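Local coordinates for MsStt7d protein (Micromonas, PDB 4IX4), which is probably an ATP-dependent protein kinase, present as its kinase-domain portion with ADP and magnesium bound, at residues A172-A177 and L184-L189; V48-K53 and L109-E114; A131-C136 and A176-G181. All blocks are in the same frame, centred on the assembly; numbering follows the deposited sequence.

How the contacts relate
Contacts 1 and 2 are buried and lie on the two lobes that enclose ADP; contact 3 is partly buried, at the surface of the C-lobe. Contact 2 pairs two long strands of the five-stranded N-lobe sheet and runs into the hinge, whereas contact 1 is a short C-lobe hairpin followed by a metal-binding aspartate. Both buried contacts use regular antiparallel backbone bonds. Contact 3 shares Ala176 and Ala177 with contact 1 but is made of small apolar and backbone touches without hydrogen bonds between its segments. Lys185 ties all three together: NZ forms salt bridges with Glu114 of contact 2, OE1 at 2.9 Å, and with Asp180 of contact 3, OD2 at 2.9 Å.

Contact 1 of 3, residues A172-A177 and L184-L189; sequences ANLIAA and LKLIDL. With MG (magnesium ion), chain G; ADP (adenosine-5'-diphosphate), chain F.
Asn173 O is gripped by the end of strand 183-186 and the residue after it: Ile187 N donates to it at 2.9 Å, from above the carbonyl plane, 41° out of it, and Leu186 CA adds a weaker CA-H...O contact. Farther along, Ile175 and Lys185 exchange two backbone bonds as an antiparallel hydrogen-bonded pair. On one face of this two-stranded hairpin, Leu174 and Leu186 run side by side, and their CD2 methyls meet at 3.5 Å. Helix 141-161 packs against that face. On the other face Ile175 meets the nucleotide, its CD1 3.4 Å from ADP C2, while Lys185 runs past Ala177 to salt bridges with Glu114 and Asp180. Ile187 CG2 lies under the same adenine face near N7. With its CG1 between the backbone N and the carbonyl carbon (chi1 53°), Ile187 lays that branch along Asn173 and sends CD1 to the ribose, 3.6 Å from ADP C2'. Asp188 CB fits against the amide of Asn173, the amide and carboxylate planes standing 73° apart, while Asp188 OD2 binds magnesium at 2.5 Å. ADP O1A and O1B and three waters complete the site. One of these waters donates to Asn173 OD1 at 2.7 Å, and Asn173 ND2 bonds to Asp168 O. An alanine here would remove both amide bonds and is likely to leave the metal-bound water without its acceptor and the Asp168 carbonyl without that donor. Toward this magnesium Asn173 acts through water, in the second shell, and Asp188, first residue of the DFG-like motif, directly; Asn173 is also a ligand of a second magnesium site seen for this protein. The hairpin thus joins an apolar adenine floor to a polar site that binds metal and phosphate.

Contact 2 of 3, residues V48-K53 and L109-E114; sequences VLKNAK and LMWANE. With ADP (adenosine-5'-diphosphate), chain F.
Val48 and Trp111 exchange two backbone bonds, Val48 N to Trp111 O at 2.9 Å and the reverse from Trp111 N, as an antiparallel hydrogen-bonded pair. Lys50 and Leu109 repeat the pattern, and Leu49 with Met110 forms the non-hydrogen-bonded pair between. Packing is closest on the face of Lys50 and Trp111. There Lys50 CB meets the edge of the indole in the ring plane, 3.5 Å from CZ3, and the two side chains cross obliquely. Lys50 CG lies anti to the backbone N (chi1 -180°) and the chain is fully extended, so NZ passes beyond the indole to a salt bridge with Glu66. This is the lysine-glutamate pair familiar from protein kinases. Val48, on the face of Lys50 and Trp111, covers the adenine: CG2 reaches ADP C6 at 3.8 Å and CG1 sits by N7, on the side of the ring opposite to the one Ile175 touches. On the reverse face of the sheet Leu49 CD2 lies alongside the thioether of Met110, 3.8 Å from CG. The pairing is looser at the hinge, where partly exposed Asn113 comes no nearer to Val48 CG2 than 4.2 Å with its ND2. Its amide is held instead by Gly115 and Glu116, and OD1 stands 3.3 Å from ADP C2. The hinge backbone reads the adenine edge, as Ala112 O accepts from N6 and Glu114 N donates to N1 at 2.9 Å with 160° at the hydrogen. Trp111 therefore occupies the gatekeeper position, its NE1 bonded to Asn70. Strands 34-41 and 84-90 flank this central pair within the N-lobe sheet, and helix 59-76 packs on the Leu109 and Trp111 face.

Contact 3 of 3, residues A131-C136 and A176-G181; sequences ATAMAC and AAEKDG
Ala176 CB reaches from the hairpin into the last turn of helix 127-133, 3.7 Å from Ala133 O and 4.1 Å from Ala133 CB. Met134 adds its CG at 4.3 Å from the same methyl. The CB of Met134 points away from segment 176-181, and an extended chi2 of 173° carries the sulfur onward, the side chain packing on Ala148 of helix 141-161; only the near part of the thioether chain takes part here. Glu178 was modelled in two conformers; in one, of doubtful placement, chi1 (-36°) and a bend at chi2 turn the carboxylate toward Ala133. OE1 would then stand close to the carbonyl oxygens of Ala133 and Ala176, all acceptors, and no bond can be read from it. The outer edge is a small touch between Ala135 CB and Gly181 O, 3.3 Å apart. Ala135 has positive phi and points its methyl toward the turn, while Gly181 also takes a positive phi, a conformation that favours glycine. The two segments are joined by packing alone, without a hydrogen bond between them. The helix end closes on itself: Cys136 N bonds to Ala131 O at 2.8 Å and Ala135 N to Thr132 O at 3.1 Å. Separately, Lys147 NZ takes up Met134 O. The bonds from Cys136 N and Ala135 N, with the positive phi of Ala135, make a Schellman motif, which here terminates a C-lobe helix of the kinase fold against the turn of the hairpin 174-177 and 183-186.

Contact 1 of 3, residues A172-A177 and L184-L189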
loop_
_atom_site.group_PDB
_atom_site.type_symbol
_atom_site.label_atom_id
_atom_site.label_comp_id
_atom_site.label_asym_id
_atom_site.label_seq_id
_atom_site.Cartn_x
_atom_site.Cartn_y
_atom_site.Cartn_z
ATOM N N ALA B 172 4.693 -11.649 -11.215
ATOM C CA ALA B 172 4.037 -10.360 -11.434
ATOM C C ALA B 172 5.004 -9.210 -11.753
ATOM O O ALA B 172 4.591 -8.189 -12.314
ATOM C CB ALA B 172 3.181 -10.006 -10.241
ATOM N N ASN B 173 6.275 -9.363 -11.386
ATOM C CA ASN B 173 7.263 -8.321 -11.662
ATOM C C ASN B 173 8.233 -8.699 -12.755
ATOM O O ASN B 173 9.374 -8.215 -12.786
ATOM C CB ASN B 173 8.041 -7.945 -10.414
ATOM C CG ASN B 173 7.255 -7.028 -9.501
ATOM O OD1 ASN B 173 6.332 -6.319 -9.937
ATOM N ND2 ASN B 173 7.624 -7.017 -8.234
ATOM N N LEU B 174 7.771 -9.564 -13.646
ATOM C CA LEU B 174 8.507 -9.909 -14.851
ATOM C C LEU B 174 7.637 -9.660 -16.077
ATOM O O LEU B 174 6.478 -10.068 -16.110
ATOM C CB LEU B 174 8.937 -11.373 -14.795
ATOM C CG LEU B 174 10.056 -11.656 -13.792
ATOM C CD1 LEU B 174 10.135 -13.126 -13.441
ATOM C CD2 LEU B 174 11.399 -11.159 -14.333
ATOM N N ILE B 175 8.199 -8.993 -17.087
ATOM C CA ILE B 175 7.497 -8.787 -18.342
ATOM C C ILE B 175 8.300 -9.402 -19.480
ATOM O O ILE B 175 9.515 -9.211 -19.550
ATOM C CB ILE B 175 7.277 -7.284 -18.621
ATOM C CG1 ILE B 175 6.376 -6.675 -17.542
ATOM C CG2 ILE B 175 6.676 -7.061 -20.006
ATOM C CD1 ILE B 175 6.084 -5.196 -17.732
ATOM N N ALA B 176 7.627 -10.148 -20.354
ATOM C CA ALA B 176 8.254 -10.665 -21.570
ATOM C C ALA B 176 8.271 -9.533 -22.586
ATOM O O ALA B 176 7.229 -9.157 -23.129
ATOM C CB ALA B 176 7.478 -11.859 -22.113
ATOM N N ALA B 177 9.456 -8.988 -22.830
ATOM C CA ALA B 177 9.581 -7.751 -23.593
ATOM C C ALA B 177 9.493 -8.034 -25.086
ATOM O O ALA B 177 10.469 -8.437 -25.694
ATOM C CB ALA B 177 10.889 -7.064 -23.255
ATOM N N LEU B 184 12.810 -11.737 -20.745
ATOM C CA LEU B 184 12.194 -11.232 -19.509
ATOM C C LEU B 184 12.940 -10.018 -18.969
ATOM O O LEU B 184 14.164 -9.997 -18.933
ATOM C CB LEU B 184 12.128 -12.314 -18.430
ATOM C CG LEU B 184 11.326 -13.574 -18.758
ATOM C CD1 LEU B 184 11.128 -14.395 -17.488
ATOM C CD2 LEU B 184 9.984 -13.243 -19.393
ATOM N N LYS B 185 12.187 -9.016 -18.533
ATOM C CA LYS B 185 12.756 -7.885 -17.809
ATOM C C LYS B 185 12.051 -7.742 -16.470
ATOM O O LYS B 185 10.838 -7.944 -16.367
ATOM C CB LYS B 185 12.604 -6.592 -18.600
ATOM C CG LYS B 185 13.411 -6.561 -19.902
ATOM C CD LYS B 185 13.295 -5.216 -20.593
ATOM C CE LYS B 185 13.963 -5.249 -21.960
ATOM N NZ LYS B 185 13.904 -3.912 -22.629
ATOM N N LEU B 186 12.814 -7.388 -15.447
ATOM C CA LEU B 186 12.248 -7.104 -14.138
ATOM C C LEU B 186 11.618 -5.723 -14.118
ATOM O O LEU B 186 12.108 -4.796 -14.769
ATOM C CB LEU B 186 13.339 -7.172 -13.070
ATOM C CG LEU B 186 13.719 -8.602 -12.676
ATOM C CD1 LEU B 186 15.143 -8.674 -12.115
ATOM C CD2 LEU B 186 12.704 -9.189 -11.685
ATOM N N ILE B 187 10.539 -5.582 -13.353
ATOM C CA ILE B 187 10.010 -4.257 -13.057
ATOM C C ILE B 187 9.935 -4.071 -11.549
ATOM O O ILE B 187 10.124 -5.020 -10.777
ATOM C CB ILE B 187 8.607 -4.026 -13.668
ATOM C CG1 ILE B 187 7.654 -5.150 -13.257
ATOM C CG2 ILE B 187 8.688 -3.924 -15.186
ATOM C CD1 ILE B 187 6.201 -4.881 -13.626
ATOM N N ASP B 188 9.619 -2.848 -11.137
ATOM C CA ASP B 188 9.348 -2.547 -9.738
ATOM C C ASP B 188 10.572 -2.676 -8.839
ATOM O O ASP B 188 10.751 -3.686 -8.159
ATOM C CB ASP B 188 8.219 -3.437 -9.211
ATOM C CG ASP B 188 7.471 -2.805 -8.054
ATOM O OD1 ASP B 188 7.992 -1.833 -7.467
ATOM O OD2 ASP B 188 6.363 -3.280 -7.730
ATOM N N LEU B 189 11.405 -1.642 -8.831
ATOM C CA LEU B 189 12.526 -1.576 -7.902
ATOM C C LEU B 189 12.168 -0.822 -6.606
ATOM O O LEU B 189 13.048 -0.395 -5.860
ATOM C CB LEU B 189 13.735 -0.937 -8.598
ATOM C CG LEU B 189 14.344 -1.772 -9.735
ATOM C CD1 LEU B 189 15.189 -0.912 -10.661
ATOM C CD2 LEU B 189 15.159 -2.925 -9.157
HETATM MG MG MG G . 4.123 -4.192 -7.311
HETATM P PB ADP F . 0.491 -4.358 -7.688
HETATM O O1B ADP F . 1.790 -4.894 -7.150
HETATM O O2B ADP F . 0.035 -5.015 -8.971
HETATM O O3B ADP F . -0.588 -4.199 -6.637
HETATM P PA ADP F . 1.926 -2.392 -9.129
HETATM O O1A ADP F . 3.046 -3.407 -9.129
HETATM O O2A ADP F . 2.217 -0.915 -8.954
HETATM O O3A ADP F . 0.797 -2.822 -8.072
HETATM O "O5'" ADP F . 1.196 -2.571 -10.549
HETATM C "C5'" ADP F . 1.720 -1.818 -11.623
HETATM C "C4'" ADP F . 1.336 -2.456 -12.943
HETATM O "O4'" ADP F . 2.018 -1.689 -13.928
HETATM C "C3'" ADP F . 1.781 -3.905 -13.065
HETATM O "O3'" ADP F . 0.699 -4.730 -13.507
HETATM C "C2'" ADP F . 2.811 -3.882 -14.162
HETATM O "O2'" ADP F . 2.662 -4.995 -15.047
HETATM C "C1'" ADP F . 2.612 -2.554 -14.883
HETATM N N9 ADP F . 3.933 -2.019 -15.252
HETATM C C8 ADP F . 4.836 -1.495 -14.401
HETATM N N7 ADP F . 5.958 -1.122 -15.069
HETATM C C5 ADP F . 5.762 -1.411 -16.369
HETATM C C6 ADP F . 6.534 -1.260 -17.612
HETATM N N6 ADP F . 7.770 -0.707 -17.576
HETATM N N1 ADP F . 5.967 -1.695 -18.757
HETATM C C2 ADP F . 4.738 -2.235 -18.797
HETATM N N3 ADP F . 3.970 -2.398 -17.699
HETATM C C4 ADP F . 4.429 -2.007 -16.488
HETATM O O HOH W 1 3.872 -6.214 -8.895
HETATM O O HOH W 2 4.697 -5.654 -5.475
HETATM O O HOH W 3 4.421 -2.105 -6.173
#

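Contact 2 of 3, residues V48-K53 and L109-E114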
loop_
_atom_site.group_PDB
_atom_site.type_symbol
_atom_site.label_atom_id
_atom_site.label_comp_id
_atom_site.label_asym_id
_atom_site.label_seq_id
_atom_site.Cartn_x
_atom_site.Cartn_y
_atom_site.Cartn_z
ATOM N N VAL B 48 5.155 4.147 -18.999
ATOM C CA VAL B 48 4.483 3.924 -17.732
ATOM C C VAL B 48 5.029 4.973 -16.766
ATOM O O VAL B 48 6.215 5.331 -16.819
ATOM C CB VAL B 48 4.700 2.472 -17.240
ATOM C CG1 VAL B 48 4.241 2.300 -15.824
ATOM C CG2 VAL B 48 3.953 1.515 -18.159
ATOM N N LEU B 49 4.145 5.473 -15.907
ATOM C CA LEU B 49 4.407 6.623 -15.053
ATOM C C LEU B 49 4.056 6.261 -13.626
ATOM O O LEU B 49 3.035 5.614 -13.389
ATOM C CB LEU B 49 3.527 7.787 -15.502
ATOM C CG LEU B 49 3.859 8.346 -16.888
ATOM C CD1 LEU B 49 2.630 8.945 -17.584
ATOM C CD2 LEU B 49 4.974 9.373 -16.764
ATOM N N LYS B 50 4.885 6.664 -12.671
ATOM C CA LYS B 50 4.593 6.373 -11.263
ATOM C C LYS B 50 4.749 7.619 -10.406
ATOM O O LYS B 50 5.737 8.337 -10.531
ATOM C CB LYS B 50 5.520 5.281 -10.719
ATOM C CG LYS B 50 5.271 4.924 -9.250
ATOM C CD LYS B 50 6.194 3.816 -8.773
ATOM C CE LYS B 50 5.836 3.375 -7.367
ATOM N NZ LYS B 50 6.605 2.158 -6.972
ATOM N N ASN B 51 3.777 7.870 -9.532
ATOM C CA ASN B 51 3.930 8.905 -8.516
ATOM C C ASN B 51 3.749 8.305 -7.122
ATOM O O ASN B 51 3.444 7.119 -7.003
ATOM C CB ASN B 51 2.982 10.090 -8.774
ATOM C CG ASN B 51 1.530 9.775 -8.459
ATOM O OD1 ASN B 51 1.132 8.613 -8.384
ATOM N ND2 ASN B 51 0.724 10.824 -8.290
ATOM N N ALA B 52 3.962 9.103 -6.075
ATOM C CA ALA B 52 3.789 8.616 -4.708
ATOM C C ALA B 52 2.323 8.661 -4.296
ATOM O O ALA B 52 1.561 9.499 -4.778
ATOM C CB ALA B 52 4.620 9.439 -3.737
ATOM N N LYS B 53 1.933 7.759 -3.399
ATOM C CA LYS B 53 0.630 7.863 -2.736
ATOM C C LYS B 53 0.668 8.957 -1.676
ATOM O O LYS B 53 1.562 8.984 -0.829
ATOM C CB LYS B 53 0.235 6.532 -2.095
ATOM C CG LYS B 53 -0.137 5.466 -3.110
ATOM C CD LYS B 53 -0.358 4.130 -2.431
ATOM C CE LYS B 53 -0.728 3.045 -3.419
ATOM N NZ LYS B 53 -1.059 1.766 -2.720
ATOM N N LEU B 109 8.065 9.261 -11.896
ATOM C CA LEU B 109 9.084 8.491 -12.612
ATOM C C LEU B 109 8.488 7.921 -13.894
ATOM O O LEU B 109 7.288 7.673 -13.970
ATOM C CB LEU B 109 9.609 7.347 -11.747
ATOM C CG LEU B 109 10.145 7.750 -10.371
ATOM C CD1 LEU B 109 10.723 6.540 -9.645
ATOM C CD2 LEU B 109 11.193 8.864 -10.511
ATOM N N MET B 110 9.329 7.711 -14.903
ATOM C CA MET B 110 8.848 7.237 -16.195
ATOM C C MET B 110 9.739 6.136 -16.749
ATOM O O MET B 110 10.963 6.202 -16.645
ATOM C CB MET B 110 8.781 8.397 -17.197
ATOM C CG MET B 110 8.048 8.075 -18.490
ATOM S SD MET B 110 7.772 9.524 -19.536
ATOM C CE MET B 110 9.423 9.821 -20.143
ATOM N N TRP B 111 9.100 5.122 -17.323
ATOM C CA TRP B 111 9.797 4.015 -17.961
ATOM C C TRP B 111 9.134 3.738 -19.299
ATOM O O TRP B 111 7.974 4.098 -19.523
ATOM C CB TRP B 111 9.664 2.734 -17.139
ATOM C CG TRP B 111 10.220 2.760 -15.758
ATOM C CD1 TRP B 111 11.447 2.312 -15.361
ATOM C CD2 TRP B 111 9.556 3.215 -14.575
ATOM N NE1 TRP B 111 11.589 2.463 -14.001
ATOM C CE2 TRP B 111 10.440 3.015 -13.496
ATOM C CE3 TRP B 111 8.291 3.764 -14.323
ATOM C CZ2 TRP B 111 10.109 3.350 -12.183
ATOM C CZ3 TRP B 111 7.957 4.094 -13.010
ATOM C CH2 TRP B 111 8.866 3.892 -11.961
ATOM N N ALA B 112 9.858 3.045 -20.168
ATOM C CA ALA B 112 9.257 2.499 -21.373
ATOM C C ALA B 112 8.221 1.446 -20.987
ATOM O O ALA B 112 8.432 0.661 -20.059
ATOM C CB ALA B 112 10.322 1.866 -22.247
ATOM N N ASN B 113 7.103 1.415 -21.702
ATOM C CA ASN B 113 6.170 0.305 -21.553
ATOM C C ASN B 113 6.783 -0.922 -22.231
ATOM O O ASN B 113 6.911 -0.964 -23.460
ATOM C CB ASN B 113 4.813 0.649 -22.169
ATOM C CG ASN B 113 3.783 -0.441 -21.952
ATOM O OD1 ASN B 113 4.111 -1.621 -21.957
ATOM N ND2 ASN B 113 2.528 -0.048 -21.761
ATOM N N GLU B 114 7.191 -1.902 -21.429
ATOM C CA GLU B 114 7.927 -3.060 -21.940
ATOM C C GLU B 114 7.023 -4.159 -22.492
ATOM O O GLU B 114 7.497 -5.115 -23.108
ATOM C CB GLU B 114 8.828 -3.636 -20.846
ATOM C CG GLU B 114 9.933 -2.676 -20.405
ATOM C CD GLU B 114 11.053 -2.525 -21.424
ATOM O OE1 GLU B 114 11.096 -3.289 -22.418
ATOM O OE2 GLU B 114 11.910 -1.641 -21.213
HETATM P PB ADP F . 0.491 -4.358 -7.688
HETATM O O1B ADP F . 1.790 -4.894 -7.150
HETATM O O2B ADP F . 0.035 -5.015 -8.971
HETATM O O3B ADP F . -0.588 -4.199 -6.637
HETATM P PA ADP F . 1.926 -2.392 -9.129
HETATM O O1A ADP F . 3.046 -3.407 -9.129
HETATM O O2A ADP F . 2.217 -0.915 -8.954
HETATM O O3A ADP F . 0.797 -2.822 -8.072
HETATM O "O5'" ADP F . 1.196 -2.571 -10.549
HETATM C "C5'" ADP F . 1.720 -1.818 -11.623
HETATM C "C4'" ADP F . 1.336 -2.456 -12.943
HETATM O "O4'" ADP F . 2.018 -1.689 -13.928
HETATM C "C3'" ADP F . 1.781 -3.905 -13.065
HETATM O "O3'" ADP F . 0.699 -4.730 -13.507
HETATM C "C2'" ADP F . 2.811 -3.882 -14.162
HETATM O "O2'" ADP F . 2.662 -4.995 -15.047
HETATM C "C1'" ADP F . 2.612 -2.554 -14.883
HETATM N N9 ADP F . 3.933 -2.019 -15.252
HETATM C C8 ADP F . 4.836 -1.495 -14.401
HETATM N N7 ADP F . 5.958 -1.122 -15.069
HETATM C C5 ADP F . 5.762 -1.411 -16.369
HETATM C C6 ADP F . 6.534 -1.260 -17.612
HETATM N N6 ADP F . 7.770 -0.707 -17.576
HETATM N N1 ADP F . 5.967 -1.695 -18.757
HETATM C C2 ADP F . 4.738 -2.235 -18.797
HETATM N N3 ADP F . 3.970 -2.398 -17.699
HETATM C C4 ADP F . 4.429 -2.007 -16.488
#

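Contact 3 of 3, residues A131-C136 and A176-G181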
loop_
_atom_site.group_PDB
_atom_site.type_symbol
_atom_site.label_atom_id
_atom_site.label_comp_id
_atom_site.label_asym_id
_atom_site.label_seq_id
_atom_site.Cartn_x
_atom_site.Cartn_y
_atom_site.Cartn_z
ATOM N N ALA B 131 4.820 -19.088 -23.640
ATOM C CA ALA B 131 5.906 -19.439 -24.548
ATOM C C ALA B 131 5.942 -18.535 -25.775
ATOM O O ALA B 131 7.010 -18.139 -26.239
ATOM C CB ALA B 131 5.792 -20.900 -24.969
ATOM N N THR B 132 4.766 -18.221 -26.305
ATOM C CA THR B 132 4.662 -17.356 -27.471
ATOM C C THR B 132 5.224 -15.968 -27.172
ATOM O O THR B 132 6.014 -15.429 -27.944
ATOM C CB THR B 132 3.208 -17.237 -27.929
ATOM O OG1 THR B 132 2.744 -18.525 -28.351
ATOM C CG2 THR B 132 3.093 -16.251 -29.083
ATOM N N ALA B 133 4.824 -15.406 -26.037
ATOM C CA ALA B 133 5.290 -14.088 -25.624
ATOM C C ALA B 133 6.789 -14.073 -25.367
ATOM O O ALA B 133 7.461 -13.069 -25.614
ATOM C CB ALA B 133 4.544 -13.630 -24.393
ATOM N N MET B 134 7.311 -15.193 -24.876
ATOM C CA MET B 134 8.736 -15.327 -24.589
ATOM C C MET B 134 9.557 -15.691 -25.828
ATOM O O MET B 134 10.783 -15.797 -25.752
ATOM C CB MET B 134 8.954 -16.417 -23.538
ATOM C CG MET B 134 8.488 -16.061 -22.142
ATOM S SD MET B 134 8.604 -17.466 -21.012
ATOM C CE MET B 134 10.309 -17.989 -21.254
ATOM N N ALA B 135 8.884 -15.912 -26.956
ATOM C CA ALA B 135 9.544 -16.432 -28.153
ATOM C C ALA B 135 10.308 -17.711 -27.815
ATOM O O ALA B 135 11.445 -17.920 -28.262
ATOM C CB ALA B 135 10.475 -15.386 -28.764
ATOM N N CYS B 136 9.665 -18.568 -27.025
ATOM C CA CYS B 136 10.280 -19.792 -26.535
ATOM C C CYS B 136 9.893 -20.974 -27.428
ATOM O O CYS B 136 8.745 -21.409 -27.420
ATOM C CB CYS B 136 9.823 -20.043 -25.094
ATOM S SG CYS B 136 10.714 -21.352 -24.251
ATOM N N ALA B 176 7.627 -10.148 -20.354
ATOM C CA ALA B 176 8.254 -10.665 -21.570
ATOM C C ALA B 176 8.271 -9.533 -22.586
ATOM O O ALA B 176 7.229 -9.157 -23.129
ATOM C CB ALA B 176 7.478 -11.859 -22.113
ATOM N N ALA B 177 9.456 -8.988 -22.830
ATOM C CA ALA B 177 9.581 -7.751 -23.593
ATOM C C ALA B 177 9.493 -8.034 -25.086
ATOM O O ALA B 177 10.469 -8.437 -25.694
ATOM C CB ALA B 177 10.889 -7.064 -23.255
ATOM N N GLU B 178 8.323 -7.815 -25.676
ATOM C CA GLU B 178 8.113 -8.176 -27.075
ATOM C C GLU B 178 9.057 -7.415 -28.015
ATOM O O GLU B 178 9.419 -7.921 -29.082
ATOM C CB GLU B 178 6.647 -7.959 -27.469
ATOM C CG GLU B 178 5.630 -8.286 -26.362
ATOM C CD GLU B 178 5.422 -9.782 -26.129
ATOM O OE1 GLU B 178 6.358 -10.458 -25.642
ATOM O OE2 GLU B 178 4.306 -10.277 -26.419
ATOM N N LYS B 179 9.471 -6.212 -27.615
ATOM C CA LYS B 179 10.386 -5.410 -28.439
ATOM C C LYS B 179 11.865 -5.764 -28.269
ATOM O O LYS B 179 12.727 -5.202 -28.938
ATOM C CB LYS B 179 10.172 -3.916 -28.187
ATOM C CG LYS B 179 8.807 -3.414 -28.626
ATOM C CD LYS B 179 8.654 -1.942 -28.314
ATOM C CE LYS B 179 7.245 -1.455 -28.616
ATOM N NZ LYS B 179 7.027 -0.063 -28.132
ATOM N N ASP B 180 12.162 -6.689 -27.369
ATOM C CA ASP B 180 13.516 -7.210 -27.246
ATOM C C ASP B 180 13.491 -8.730 -27.273
ATOM O O ASP B 180 14.044 -9.403 -26.401
ATOM C CB ASP B 180 14.217 -6.664 -26.008
ATOM C CG ASP B 180 14.544 -5.184 -26.143
ATOM O OD1 ASP B 180 15.452 -4.842 -26.937
ATOM O OD2 ASP B 180 13.891 -4.364 -25.467
ATOM N N GLY B 181 12.811 -9.254 -28.285
ATOM C CA GLY B 181 12.804 -10.678 -28.559
ATOM C C GLY B 181 12.045 -11.535 -27.563
ATOM O O GLY B 181 12.148 -12.759 -27.602
#